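Side-chain contacts in flagellar basal body protein (PDB 5NPY), which probably assembles into the curved flagellar hook, the flexible joint that passes rotation from the cell-envelope motor to the filament: residues A[490-495]-A[500-505]; A[120-125]-A[506-511]; A[211-216]-A[296-301]; A[400-405]-A[444-449]; A[262-267]-A[280-285]. All coordinates share one frame; numbering follows the deposited sequence.

Contact 1 of 5, residues A[490-495]-A[500-505]; sequences ISLAFS and EPVARI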
# COMPACT_ATOMS: atom_id res chain seq x y z
N ILE A 490 -13.35 -4.47 24.50
CA ILE A 490 -13.57 -5.85 24.08
C ILE A 490 -13.26 -5.95 22.60
O ILE A 490 -13.95 -5.35 21.77
CB ILE A 490 -15.01 -6.30 24.37
CG1 ILE A 490 -15.33 -6.11 25.86
CG2 ILE A 490 -15.25 -7.75 23.88
CD1 ILE A 490 -16.75 -6.48 26.22
N SER A 491 -12.23 -6.72 22.26
CA SER A 491 -11.85 -6.95 20.87
C SER A 491 -11.96 -8.43 20.53
O SER A 491 -11.79 -9.30 21.40
CB SER A 491 -10.43 -6.48 20.60
OG SER A 491 -10.19 -5.24 21.25
N LEU A 492 -12.24 -8.71 19.27
CA LEU A 492 -12.32 -10.07 18.76
C LEU A 492 -11.20 -10.30 17.75
O LEU A 492 -10.96 -9.46 16.88
CB LEU A 492 -13.69 -10.32 18.12
CG LEU A 492 -14.88 -10.07 19.06
CD1 LEU A 492 -16.22 -10.32 18.37
CD2 LEU A 492 -14.77 -10.94 20.31
N ALA A 493 -10.51 -11.43 17.88
CA ALA A 493 -9.54 -11.87 16.89
C ALA A 493 -10.15 -12.93 15.98
O ALA A 493 -11.04 -13.68 16.39
CB ALA A 493 -8.28 -12.44 17.55
N PHE A 494 -9.67 -12.97 14.75
CA PHE A 494 -10.19 -13.90 13.75
C PHE A 494 -9.03 -14.61 13.06
O PHE A 494 -7.86 -14.28 13.25
CB PHE A 494 -11.08 -13.17 12.74
CG PHE A 494 -12.37 -12.68 13.33
CD1 PHE A 494 -13.56 -13.36 13.09
CD2 PHE A 494 -12.40 -11.55 14.13
CE1 PHE A 494 -14.75 -12.92 13.64
CE2 PHE A 494 -13.58 -11.10 14.69
CZ PHE A 494 -14.76 -11.78 14.43
N SER A 495 -9.39 -15.61 12.25
CA SER A 495 -8.37 -16.42 11.58
C SER A 495 -7.55 -15.61 10.58
O SER A 495 -6.37 -15.89 10.37
CB SER A 495 -9.02 -17.59 10.87
OG SER A 495 -10.27 -17.19 10.32
N GLU A 500 -10.26 -6.50 15.96
CA GLU A 500 -10.96 -5.23 16.06
C GLU A 500 -11.78 -5.21 17.33
O GLU A 500 -12.44 -6.20 17.66
CB GLU A 500 -11.89 -4.98 14.86
CG GLU A 500 -11.22 -5.12 13.50
CD GLU A 500 -12.09 -4.64 12.36
OE1 GLU A 500 -13.26 -4.25 12.61
OE2 GLU A 500 -11.60 -4.64 11.21
N PRO A 501 -11.76 -4.10 18.06
CA PRO A 501 -12.68 -3.97 19.19
C PRO A 501 -14.12 -3.95 18.69
O PRO A 501 -14.39 -3.58 17.54
CB PRO A 501 -12.28 -2.63 19.82
CG PRO A 501 -11.66 -1.87 18.69
CD PRO A 501 -10.97 -2.88 17.85
N VAL A 502 -15.03 -4.40 19.55
CA VAL A 502 -16.46 -4.38 19.24
C VAL A 502 -17.30 -3.69 20.30
O VAL A 502 -18.43 -3.28 20.00
CB VAL A 502 -16.99 -5.81 18.99
CG1 VAL A 502 -16.13 -6.52 17.95
CG2 VAL A 502 -17.01 -6.61 20.30
N ALA A 503 -16.81 -3.54 21.54
CA ALA A 503 -17.59 -2.99 22.64
C ALA A 503 -16.64 -2.62 23.78
O ALA A 503 -15.43 -2.87 23.71
CB ALA A 503 -18.65 -3.99 23.13
N ARG A 504 -17.20 -2.00 24.82
CA ARG A 504 -16.53 -1.90 26.10
C ARG A 504 -17.56 -1.99 27.21
O ARG A 504 -18.72 -1.63 27.02
CB ARG A 504 -15.71 -0.62 26.26
CG ARG A 504 -16.53 0.63 26.58
CD ARG A 504 -15.61 1.84 26.56
NE ARG A 504 -14.60 1.75 27.61
CZ ARG A 504 -13.46 2.45 27.62
NH1 ARG A 504 -13.17 3.27 26.62
NH2 ARG A 504 -12.61 2.30 28.61
N ILE A 505 -17.11 -2.48 28.37
CA ILE A 505 -17.98 -2.64 29.53
C ILE A 505 -18.28 -1.28 30.13
O ILE A 505 -17.36 -0.49 30.41
CB ILE A 505 -17.33 -3.57 30.56
CG1 ILE A 505 -16.97 -4.92 29.94
CG2 ILE A 505 -18.27 -3.78 31.76
CD1 ILE A 505 -18.17 -5.77 29.56
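Ile-490 faces both Val-502 and Ala-503 in the antiparallel hairpin of strands 489-494 and 499-509, so the register slips by one residue: a classic beta bulge. Backbone bonds come first. Ile-490 O takes Val-502 N at 2.6 Å and, weakly, Ala-503 N at 3.4 Å. Ile-490 N gives to Ala-503 O at 2.7 Å, while beyond the bulge Leu-492 and Glu-500 exchange two bonds. The Ser-491/Pro-501 pair between them is non-hydrogen-bonded and very close, CA to CA 3.5 Å.

Apolar contacts make up the rest. With CG1 of Ile-490 anti to its carbonyl carbon (chi1 -56°), CD1 runs out to Ile-505 CD1 at 3.7 Å, and CG2 meets Val-502 CG2. The other branch of that valine, CG1, packs against Leu-492 CD1 at 3.8 Å, the two side chains crossing nearly at right angles.

Glu-500 forms a salt bridge with Lys-151 and a hydrogen bond with Ser-159. The seam itself thus combines backbone bonding with a buried aliphatic row that carries no charge.

Contact 2 of 5, residues A[120-125]-A[506-511]; sequences NFLTRA and GILAFT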
# COMPACT_ATOMS: atom_id res chain seq x y z
N ASN A 120 -32.20 1.06 35.54
CA ASN A 120 -30.82 0.70 35.44
C ASN A 120 -30.34 0.40 36.81
O ASN A 120 -30.76 0.99 37.76
CB ASN A 120 -30.03 1.84 34.89
CG ASN A 120 -29.99 1.81 33.43
OD1 ASN A 120 -30.06 2.82 32.79
ND2 ASN A 120 -29.92 0.63 32.88
N PHE A 121 -29.45 -0.55 36.91
CA PHE A 121 -28.94 -0.90 38.18
C PHE A 121 -27.44 -0.85 38.15
O PHE A 121 -26.84 -0.79 37.13
CB PHE A 121 -29.39 -2.30 38.53
CG PHE A 121 -30.87 -2.46 38.54
CD1 PHE A 121 -31.64 -1.67 39.34
CD2 PHE A 121 -31.47 -3.34 37.71
CE1 PHE A 121 -32.99 -1.78 39.34
CE2 PHE A 121 -32.83 -3.47 37.71
CZ PHE A 121 -33.59 -2.68 38.52
N LEU A 122 -26.86 -0.84 39.32
CA LEU A 122 -25.41 -0.85 39.46
C LEU A 122 -25.00 -2.09 40.24
O LEU A 122 -25.71 -2.51 41.15
CB LEU A 122 -24.92 0.41 40.15
CG LEU A 122 -25.42 1.64 39.40
CD1 LEU A 122 -26.06 2.61 40.37
CD2 LEU A 122 -24.28 2.29 38.63
N THR A 123 -23.86 -2.68 39.89
CA THR A 123 -23.39 -3.87 40.56
C THR A 123 -21.87 -3.91 40.47
O THR A 123 -21.28 -3.32 39.57
CB THR A 123 -23.98 -5.17 39.95
OG1 THR A 123 -23.42 -6.31 40.60
CG2 THR A 123 -23.67 -5.27 38.48
N ARG A 124 -21.25 -4.59 41.43
CA ARG A 124 -19.85 -4.95 41.32
C ARG A 124 -19.65 -6.44 41.07
O ARG A 124 -18.51 -6.89 40.97
CB ARG A 124 -19.09 -4.50 42.58
CG ARG A 124 -17.58 -4.30 42.36
CD ARG A 124 -16.86 -3.80 43.61
NE ARG A 124 -16.86 -2.34 43.71
CZ ARG A 124 -15.85 -1.57 43.33
NH1 ARG A 124 -14.74 -2.10 42.84
NH2 ARG A 124 -15.96 -0.25 43.45
N ALA A 125 -20.74 -7.20 40.92
CA ALA A 125 -20.66 -8.61 40.52
C ALA A 125 -20.37 -8.72 39.03
O ALA A 125 -21.15 -8.22 38.20
CB ALA A 125 -21.95 -9.35 40.87
N GLY A 506 -19.56 -1.00 30.34
CA GLY A 506 -19.94 0.20 31.06
C GLY A 506 -19.37 0.22 32.47
O GLY A 506 -19.32 -0.81 33.16
N ILE A 507 -18.90 1.40 32.88
CA ILE A 507 -18.43 1.66 34.24
C ILE A 507 -18.92 3.04 34.62
O ILE A 507 -18.77 3.99 33.84
CB ILE A 507 -16.89 1.57 34.36
CG1 ILE A 507 -16.40 0.14 34.16
CG2 ILE A 507 -16.43 2.07 35.73
CD1 ILE A 507 -16.60 -0.75 35.38
N LEU A 508 -19.52 3.17 35.80
CA LEU A 508 -19.99 4.45 36.30
C LEU A 508 -19.58 4.61 37.75
O LEU A 508 -19.58 3.64 38.52
CB LEU A 508 -21.52 4.59 36.17
CG LEU A 508 -22.08 4.55 34.74
CD1 LEU A 508 -23.57 4.33 34.78
CD2 LEU A 508 -21.75 5.84 33.99
N ALA A 509 -19.20 5.83 38.12
CA ALA A 509 -18.79 6.16 39.47
C ALA A 509 -19.68 7.27 40.02
O ALA A 509 -20.46 7.89 39.30
CB ALA A 509 -17.32 6.58 39.53
N PHE A 510 -19.54 7.50 41.33
CA PHE A 510 -20.30 8.53 42.02
C PHE A 510 -19.41 9.15 43.07
O PHE A 510 -18.51 8.50 43.60
CB PHE A 510 -21.55 7.96 42.69
CG PHE A 510 -22.46 7.22 41.75
CD1 PHE A 510 -22.23 5.88 41.47
CD2 PHE A 510 -23.54 7.85 41.17
CE1 PHE A 510 -23.07 5.19 40.61
CE2 PHE A 510 -24.39 7.17 40.32
CZ PHE A 510 -24.15 5.84 40.03
N THR A 511 -19.68 10.42 43.38
CA THR A 511 -18.96 11.07 44.46
C THR A 511 -19.46 10.65 45.84
O THR A 511 -18.81 10.96 46.84
CB THR A 511 -19.05 12.59 44.33
OG1 THR A 511 -20.43 13.00 44.37
CG2 THR A 511 -18.40 13.06 43.03
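Leu-122 and Leu-508 mark the closest approach of the two backbones, with CA atoms 8.2 Å apart and no hydrogen bond between the segments, so side chains alone bridge 120-125 and 506-511. Leu-122 does most of the work. Its two methyls sit against the far end of the Phe-510 ring: CD2, 3.7 Å from Phe-510 CE1, meets the edge in the ring plane, while CD1, displaced to one side of that plane, touches CZ at 3.8 Å. The two side chains approach from opposite directions, and each has CG anti to its own carbonyl carbon (chi1 -55° in both). CD2 also comes within 4.4 Å of Leu-508 CB, a looser contact.

Strand 121-123 falls within the range matched by the D1 family of hook and rod proteins, and strand 499-509, from much later in the chain, packs beside it. Strand 121-123 pairs with strand 97-100, whose Val-98 also touches Leu-508. Just past Leu-122 the chain makes an ST turn, in which Thr-123 OG1 accepts the backbone N of Ala-125 at 2.8 Å; Asn-522 O is a further partner of that hydroxyl. Trp-96 touches both Leu-122 and Phe-510, its ring plane lying at about 65° to that of the phenylalanine.

Contact 3 of 5, residues A[211-216]-A[296-301]; sequences FFLNDK and LIKSEK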
# COMPACT_ATOMS: atom_id res chain seq x y z
N PHE A 211 10.25 -4.34 -22.55
CA PHE A 211 9.61 -3.04 -22.66
C PHE A 211 9.48 -2.55 -24.10
O PHE A 211 8.47 -1.93 -24.44
CB PHE A 211 10.39 -2.01 -21.85
CG PHE A 211 9.72 -0.66 -21.75
CD1 PHE A 211 8.42 -0.55 -21.27
CD2 PHE A 211 10.39 0.49 -22.11
CE1 PHE A 211 7.80 0.69 -21.17
CE2 PHE A 211 9.78 1.73 -22.00
CZ PHE A 211 8.49 1.83 -21.52
N PHE A 212 10.49 -2.82 -24.95
CA PHE A 212 10.54 -2.32 -26.32
C PHE A 212 9.69 -3.14 -27.30
O PHE A 212 9.38 -2.63 -28.38
CB PHE A 212 11.99 -2.28 -26.84
CG PHE A 212 12.82 -1.12 -26.30
CD1 PHE A 212 12.25 -0.12 -25.55
CD2 PHE A 212 14.19 -1.06 -26.55
CE1 PHE A 212 13.02 0.94 -25.04
CE2 PHE A 212 14.97 -0.01 -26.06
CZ PHE A 212 14.38 0.99 -25.29
N LEU A 213 9.34 -4.38 -26.98
CA LEU A 213 8.48 -5.21 -27.81
C LEU A 213 7.04 -5.21 -27.29
O LEU A 213 6.80 -5.05 -26.09
CB LEU A 213 8.99 -6.65 -27.87
CG LEU A 213 10.40 -6.71 -28.48
CD1 LEU A 213 10.97 -8.15 -28.60
CD2 LEU A 213 10.47 -5.99 -29.82
N ASN A 214 6.09 -5.39 -28.20
CA ASN A 214 4.70 -5.54 -27.79
C ASN A 214 4.35 -7.03 -27.66
O ASN A 214 5.18 -7.91 -27.87
CB ASN A 214 3.77 -4.83 -28.77
CG ASN A 214 3.77 -5.46 -30.16
OD1 ASN A 214 4.27 -6.57 -30.37
ND2 ASN A 214 3.21 -4.73 -31.11
N ASP A 215 3.09 -7.31 -27.30
CA ASP A 215 2.66 -8.69 -27.09
C ASP A 215 2.97 -9.60 -28.28
O ASP A 215 3.25 -10.79 -28.10
CB ASP A 215 1.16 -8.72 -26.78
CG ASP A 215 0.88 -8.82 -25.30
OD1 ASP A 215 1.73 -8.34 -24.51
OD2 ASP A 215 -0.17 -9.37 -24.92
N LYS A 216 2.92 -9.07 -29.50
CA LYS A 216 3.25 -9.82 -30.70
C LYS A 216 4.75 -9.81 -31.03
O LYS A 216 5.13 -10.18 -32.15
CB LYS A 216 2.45 -9.27 -31.89
CG LYS A 216 0.94 -9.44 -31.74
CD LYS A 216 0.21 -9.32 -33.08
CE LYS A 216 -0.60 -8.03 -33.18
NZ LYS A 216 -1.58 -8.05 -34.30
N LEU A 296 17.35 -0.15 -33.72
CA LEU A 296 17.04 -1.25 -32.81
C LEU A 296 16.73 -2.51 -33.61
O LEU A 296 15.83 -2.50 -34.47
CB LEU A 296 15.85 -0.88 -31.92
CG LEU A 296 15.50 -1.92 -30.86
CD1 LEU A 296 16.58 -1.96 -29.82
CD2 LEU A 296 14.15 -1.60 -30.24
N ILE A 297 17.46 -3.61 -33.33
CA ILE A 297 17.28 -4.88 -34.03
C ILE A 297 17.17 -6.04 -33.04
O ILE A 297 17.60 -5.96 -31.89
CB ILE A 297 18.42 -5.17 -35.04
CG1 ILE A 297 19.78 -5.16 -34.34
CG2 ILE A 297 18.43 -4.17 -36.18
CD1 ILE A 297 20.78 -6.10 -34.94
N LYS A 298 16.59 -7.14 -33.51
CA LYS A 298 16.56 -8.37 -32.73
C LYS A 298 17.82 -9.16 -33.01
O LYS A 298 18.25 -9.28 -34.16
CB LYS A 298 15.34 -9.22 -33.06
CG LYS A 298 14.00 -8.59 -32.77
CD LYS A 298 12.93 -9.57 -33.22
CE LYS A 298 11.56 -9.23 -32.68
NZ LYS A 298 10.54 -10.23 -33.14
N SER A 299 18.42 -9.70 -31.95
CA SER A 299 19.63 -10.50 -32.08
C SER A 299 19.38 -11.82 -32.80
O SER A 299 20.33 -12.45 -33.27
CB SER A 299 20.21 -10.79 -30.70
OG SER A 299 19.24 -11.45 -29.91
N GLU A 300 18.12 -12.25 -32.85
CA GLU A 300 17.68 -13.47 -33.54
C GLU A 300 16.32 -13.10 -34.12
O GLU A 300 15.32 -13.10 -33.39
CB GLU A 300 17.62 -14.64 -32.58
CG GLU A 300 16.80 -15.83 -33.03
CD GLU A 300 16.47 -16.77 -31.88
OE1 GLU A 300 16.92 -16.48 -30.75
OE2 GLU A 300 15.76 -17.78 -32.10
N LYS A 301 16.28 -12.75 -35.41
CA LYS A 301 15.15 -11.98 -35.92
C LYS A 301 13.90 -12.83 -36.17
O LYS A 301 12.81 -12.27 -36.32
CB LYS A 301 15.54 -11.22 -37.19
CG LYS A 301 15.01 -9.76 -37.21
CD LYS A 301 15.99 -8.75 -36.54
CE LYS A 301 15.47 -7.30 -36.52
NZ LYS A 301 14.20 -7.03 -35.80
O HOH W 1 7.58 -10.65 -34.28
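Phe-212, at the end of helix 209-212, meets Leu-296 of strand 293-298, and the phenylalanine can be followed outward from its backbone. CB already lies 4.1 Å from Leu-296 CD2. At the next atom, CG, the same methyl is at 4.2 Å. The closest touch comes one step further along one side of the ring, where CD2 of Phe-212 is 3.7 Å from CD2 of Leu-296 and 4.1 Å from its CD1. The leucine methyl approaches the ring obliquely. A chi1 of -176° sets Leu-296 CG anti to its backbone N, on the side of the phenylalanine, where both methyls can touch it.

A second, thinner contact lies alongside: Leu-213 CD1 rests 4.3 Å from CE of the extended Lys-298. The ammonium group beyond is gripped by backbone carbonyls, those of Ala-303, Lys-304 and Gly-217. A water adds a weak link, accepting from Lys-298 NZ at 3.2 Å and donating to Lys-216 O.

With no direct hydrogen bond across the two segments, the apolar end relies on van der Waals contact and the burial of hydrocarbon. At the other end the three carbonyls probably offset the lysine's charge, with its aliphatic stem lying beside a leucine.

Contact 4 of 5, residues A[400-405]-A[444-449]; sequences VKSYIV and LTYSLD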
# COMPACT_ATOMS: atom_id res chain seq x y z
N VAL A 400 5.02 2.11 -15.63
CA VAL A 400 4.50 1.01 -14.81
C VAL A 400 3.32 0.33 -15.52
O VAL A 400 2.34 0.97 -15.90
CB VAL A 400 4.06 1.52 -13.43
CG1 VAL A 400 3.59 0.37 -12.57
CG2 VAL A 400 5.20 2.43 -12.75
N LYS A 401 3.40 -1.00 -15.63
CA LYS A 401 2.40 -1.85 -16.27
C LYS A 401 1.70 -2.64 -15.16
O LYS A 401 2.33 -3.50 -14.54
CB LYS A 401 3.11 -2.77 -17.27
CG LYS A 401 2.41 -4.05 -17.69
CD LYS A 401 3.38 -4.96 -18.47
CE LYS A 401 2.62 -5.80 -19.50
NZ LYS A 401 3.53 -6.39 -20.51
N SER A 402 0.42 -2.36 -14.91
CA SER A 402 -0.30 -2.97 -13.80
C SER A 402 -1.51 -3.79 -14.26
O SER A 402 -2.23 -3.39 -15.19
CB SER A 402 -0.76 -1.92 -12.78
OG SER A 402 0.30 -1.10 -12.33
N TYR A 403 -1.76 -4.90 -13.58
CA TYR A 403 -2.84 -5.84 -13.91
C TYR A 403 -3.07 -6.74 -12.71
O TYR A 403 -2.31 -6.72 -11.73
CB TYR A 403 -2.50 -6.66 -15.16
CG TYR A 403 -1.11 -7.27 -15.08
CD1 TYR A 403 -0.92 -8.55 -14.54
CD2 TYR A 403 0.02 -6.57 -15.50
CE1 TYR A 403 0.35 -9.11 -14.43
CE2 TYR A 403 1.31 -7.13 -15.38
CZ TYR A 403 1.45 -8.40 -14.85
OH TYR A 403 2.68 -8.98 -14.72
N ILE A 404 -4.14 -7.54 -12.80
CA ILE A 404 -4.59 -8.43 -11.72
C ILE A 404 -4.54 -9.87 -12.22
O ILE A 404 -5.12 -10.19 -13.26
CB ILE A 404 -6.01 -8.07 -11.26
CG1 ILE A 404 -6.04 -6.66 -10.68
CG2 ILE A 404 -6.50 -9.08 -10.24
CD1 ILE A 404 -7.43 -6.21 -10.30
N VAL A 405 -3.86 -10.74 -11.48
CA VAL A 405 -3.74 -12.13 -11.89
C VAL A 405 -4.50 -13.01 -10.91
O VAL A 405 -4.52 -12.75 -9.71
CB VAL A 405 -2.27 -12.59 -12.05
CG1 VAL A 405 -1.33 -11.41 -12.06
CG2 VAL A 405 -1.88 -13.64 -11.00
N LEU A 444 -11.50 -0.56 -9.08
CA LEU A 444 -10.50 -0.43 -8.03
C LEU A 444 -9.58 0.75 -8.34
O LEU A 444 -8.92 0.75 -9.38
CB LEU A 444 -9.71 -1.72 -7.89
CG LEU A 444 -8.67 -1.88 -6.77
CD1 LEU A 444 -8.31 -3.33 -6.68
CD2 LEU A 444 -7.42 -1.05 -7.04
N THR A 445 -9.50 1.71 -7.41
CA THR A 445 -8.59 2.86 -7.52
C THR A 445 -7.21 2.46 -7.01
O THR A 445 -7.07 2.13 -5.83
CB THR A 445 -9.10 4.06 -6.71
OG1 THR A 445 -10.47 4.32 -7.01
CG2 THR A 445 -8.24 5.34 -6.97
N TYR A 446 -6.19 2.51 -7.88
CA TYR A 446 -4.84 2.06 -7.54
C TYR A 446 -3.89 3.26 -7.57
O TYR A 446 -3.81 3.96 -8.58
CB TYR A 446 -4.37 0.99 -8.53
CG TYR A 446 -3.03 0.32 -8.25
CD1 TYR A 446 -2.32 -0.25 -9.29
CD2 TYR A 446 -2.52 0.17 -6.97
CE1 TYR A 446 -1.12 -0.87 -9.08
CE2 TYR A 446 -1.32 -0.48 -6.76
CZ TYR A 446 -0.63 -1.00 -7.82
OH TYR A 446 0.57 -1.65 -7.66
N SER A 447 -3.19 3.50 -6.46
CA SER A 447 -2.24 4.61 -6.33
C SER A 447 -0.85 4.07 -6.03
O SER A 447 -0.65 3.32 -5.06
CB SER A 447 -2.65 5.60 -5.22
OG SER A 447 -3.91 6.20 -5.48
N LEU A 448 0.11 4.46 -6.86
CA LEU A 448 1.47 3.96 -6.77
C LEU A 448 2.36 4.78 -5.83
O LEU A 448 3.53 4.44 -5.68
CB LEU A 448 2.11 3.95 -8.16
CG LEU A 448 1.42 2.97 -9.11
CD1 LEU A 448 1.93 3.17 -10.51
CD2 LEU A 448 1.60 1.49 -8.67
N ASP A 449 1.85 5.83 -5.20
CA ASP A 449 2.75 6.88 -4.75
C ASP A 449 2.86 7.01 -3.24
O ASP A 449 3.75 7.72 -2.78
CB ASP A 449 2.34 8.25 -5.34
CG ASP A 449 0.98 8.72 -4.86
OD1 ASP A 449 0.83 9.94 -4.66
OD2 ASP A 449 0.08 7.87 -4.68
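Ser-402 and Tyr-446 form one close-packed spot between these segments, and Val-400 with Leu-448 forms the other. Ser-402 points OG at the rim of the tyrosine ring, 3.6 Å from CE1 and near the ring plane; Ser-402 CB follows in the plane, 3.9 Å from the same carbon. Tyr-446 extends this far because its CG stands anti to the backbone N (chi1 -175°). The serine and tyrosine hydroxyls do not bond each other, but each hydrogen-bonds Ser-375 OG, so the Ser-375 hydroxyl is a shared partner of both. Beside them, Val-400 and Leu-448 meet tip to tip, with CG1 of the valine 3.9 Å from CD1 of the leucine.

The other end is looser. Ile-404 CD1 and Leu-444 CD1 stop 4.7 Å apart, and the strands diverge toward this end, from 9.2 Å between CA of Ser-402 and CA of Tyr-446 to 10.6 Å between CA of Ile-404 and CA of Leu-444. On the outer faces the intervening residues turn from the contact, Lys-401 and Tyr-403 on one strand and the exposed Thr-445 on the other.

The arrangement is sandwich-like: strand 396-406, flanked by strands 370-381 and 411-423, lies over strand 442-447, which sits between strands 435-439 and 192-198.

Contact 5 of 5, residues A[262-267]-A[280-285]; sequences FVFTYG and GDLQKL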
# COMPACT_ATOMS: atom_id res chain seq x y z
N PHE A 262 33.90 14.42 -34.96
CA PHE A 262 32.73 15.00 -34.31
C PHE A 262 32.71 14.58 -32.85
O PHE A 262 33.09 13.47 -32.50
CB PHE A 262 31.40 14.52 -34.93
CG PHE A 262 31.29 14.75 -36.40
CD1 PHE A 262 30.69 15.90 -36.89
CD2 PHE A 262 31.75 13.80 -37.30
CE1 PHE A 262 30.57 16.11 -38.24
CE2 PHE A 262 31.64 14.00 -38.65
CZ PHE A 262 31.05 15.16 -39.12
N VAL A 263 32.22 15.47 -31.99
CA VAL A 263 32.01 15.15 -30.59
C VAL A 263 30.54 15.33 -30.26
O VAL A 263 29.97 16.42 -30.46
CB VAL A 263 32.89 16.01 -29.67
CG1 VAL A 263 32.57 15.69 -28.21
CG2 VAL A 263 34.36 15.76 -29.96
N PHE A 264 29.92 14.27 -29.76
CA PHE A 264 28.61 14.31 -29.14
C PHE A 264 28.79 14.18 -27.63
O PHE A 264 29.73 13.52 -27.17
CB PHE A 264 27.71 13.19 -29.66
CG PHE A 264 27.62 13.10 -31.15
CD1 PHE A 264 27.94 14.18 -31.96
CD2 PHE A 264 27.18 11.94 -31.76
CE1 PHE A 264 27.84 14.10 -33.34
CE2 PHE A 264 27.07 11.85 -33.15
CZ PHE A 264 27.39 12.93 -33.94
N THR A 265 27.90 14.81 -26.87
CA THR A 265 28.01 14.87 -25.42
C THR A 265 26.66 14.56 -24.77
O THR A 265 25.64 15.16 -25.14
CB THR A 265 28.49 16.25 -24.95
OG1 THR A 265 29.81 16.52 -25.45
CG2 THR A 265 28.47 16.35 -23.43
N TYR A 266 26.66 13.68 -23.78
CA TYR A 266 25.43 13.36 -23.07
C TYR A 266 25.02 14.53 -22.19
O TYR A 266 25.84 15.08 -21.44
CB TYR A 266 25.59 12.09 -22.23
CG TYR A 266 24.34 11.74 -21.46
CD1 TYR A 266 24.17 12.15 -20.13
CD2 TYR A 266 23.30 11.01 -22.06
CE1 TYR A 266 23.01 11.85 -19.42
CE2 TYR A 266 22.14 10.69 -21.35
CZ TYR A 266 22.01 11.10 -20.03
OH TYR A 266 20.88 10.80 -19.32
N GLY A 267 23.74 14.87 -22.27
CA GLY A 267 23.19 15.95 -21.48
C GLY A 267 21.90 16.45 -22.10
O GLY A 267 21.43 15.94 -23.11
N GLY A 280 16.71 8.27 -29.35
CA GLY A 280 16.28 9.09 -30.46
C GLY A 280 17.21 10.27 -30.69
O GLY A 280 17.69 10.48 -31.81
N ASP A 281 17.49 11.05 -29.64
CA ASP A 281 18.42 12.18 -29.82
C ASP A 281 19.73 11.71 -30.43
O ASP A 281 20.30 12.40 -31.28
CB ASP A 281 18.74 12.92 -28.50
CG ASP A 281 17.53 13.39 -27.75
OD1 ASP A 281 16.63 13.90 -28.43
OD2 ASP A 281 17.56 13.44 -26.49
N LEU A 282 20.24 10.54 -30.02
CA LEU A 282 21.52 10.09 -30.58
C LEU A 282 21.35 9.63 -32.02
O LEU A 282 22.23 9.84 -32.87
CB LEU A 282 22.13 9.00 -29.71
CG LEU A 282 23.38 8.33 -30.30
CD1 LEU A 282 24.49 9.35 -30.32
CD2 LEU A 282 23.80 7.13 -29.49
N GLN A 283 20.22 8.99 -32.32
CA GLN A 283 19.96 8.57 -33.69
C GLN A 283 19.96 9.76 -34.64
O GLN A 283 20.66 9.78 -35.66
CB GLN A 283 18.63 7.82 -33.74
CG GLN A 283 18.20 7.36 -35.10
CD GLN A 283 16.74 6.94 -35.13
OE1 GLN A 283 15.85 7.79 -35.01
NE2 GLN A 283 16.49 5.64 -35.28
N LYS A 284 19.19 10.79 -34.29
CA LYS A 284 19.08 12.00 -35.10
C LYS A 284 20.43 12.68 -35.26
O LYS A 284 20.80 13.12 -36.35
CB LYS A 284 18.07 12.95 -34.45
CG LYS A 284 17.62 14.13 -35.29
CD LYS A 284 16.84 15.10 -34.43
CE LYS A 284 16.26 16.22 -35.27
NZ LYS A 284 16.33 17.53 -34.55
N LEU A 285 21.19 12.79 -34.17
CA LEU A 285 22.50 13.43 -34.22
C LEU A 285 23.46 12.64 -35.11
O LEU A 285 24.13 13.21 -35.97
CB LEU A 285 23.03 13.59 -32.80
CG LEU A 285 24.25 14.45 -32.51
CD1 LEU A 285 24.04 15.89 -33.02
CD2 LEU A 285 24.50 14.42 -30.99
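Phe-264 offers one ring face to Leu-285, with Leu-282 beside it, and following helix 279-289 from Gly-280 explains the spacing. The first turn is set by its own backbone bonds: Gly-280 O accepts Lys-284 N, and Asp-281 O accepts Leu-285 N at 3.0 Å. Asp-281 itself turns back, its OD2 taking the backbone N of Lys-277.

Leu-282 is the first to touch the strand. Its CD1 comes obliquely to the ring, 4.0 Å from CD2 of Phe-264, and the residue also touches Phe-276 on the neighbouring strand. Gln-283 faces elsewhere, giving its NE2 to Leu-294 O.

One turn after Leu-282, Leu-285 carries the main contact. Its CG, anti to the backbone N (chi1 -169°), sits almost centrally over the ring: 3.6 Å from the centroid and 5° off the normal, a CH-pi contact. From there CD2 bends back toward the root of the side chain, 3.4 Å from Phe-264 CG and 3.7 Å from its CB.

Leucines three apart on one side of a helix, one over the ring face of a strand aromatic and the other beside it, are characteristic of a helix laid on the face of a beta-sheet, here the mixed sheet that contains strands 260-266, 275-276 and 247-252.

In the fold
The five contacts are spread along an elongated chain. Contacts 1 and 2 share strand 499-509 and lie about 22 Å apart between centres, near the end of the molecule that holds the D1 family region. Contacts 3 and 5 lie on the opposite side of the chain's centre, about 23 Å apart between centres; helix 279-289 of contact 5 is followed by strand 293-298 of contact 3. Contact 4 falls between the two groups, about 25 Å from contact 3 and 33 Å from contact 1 between centres. The bound tris-hydroxymethyl-methyl-ammonium lies near, but not against, two of them, about 9 Å from the side chains of Phe-212 and Val-400; its pocket includes Glu-399, next in sequence to contact 4.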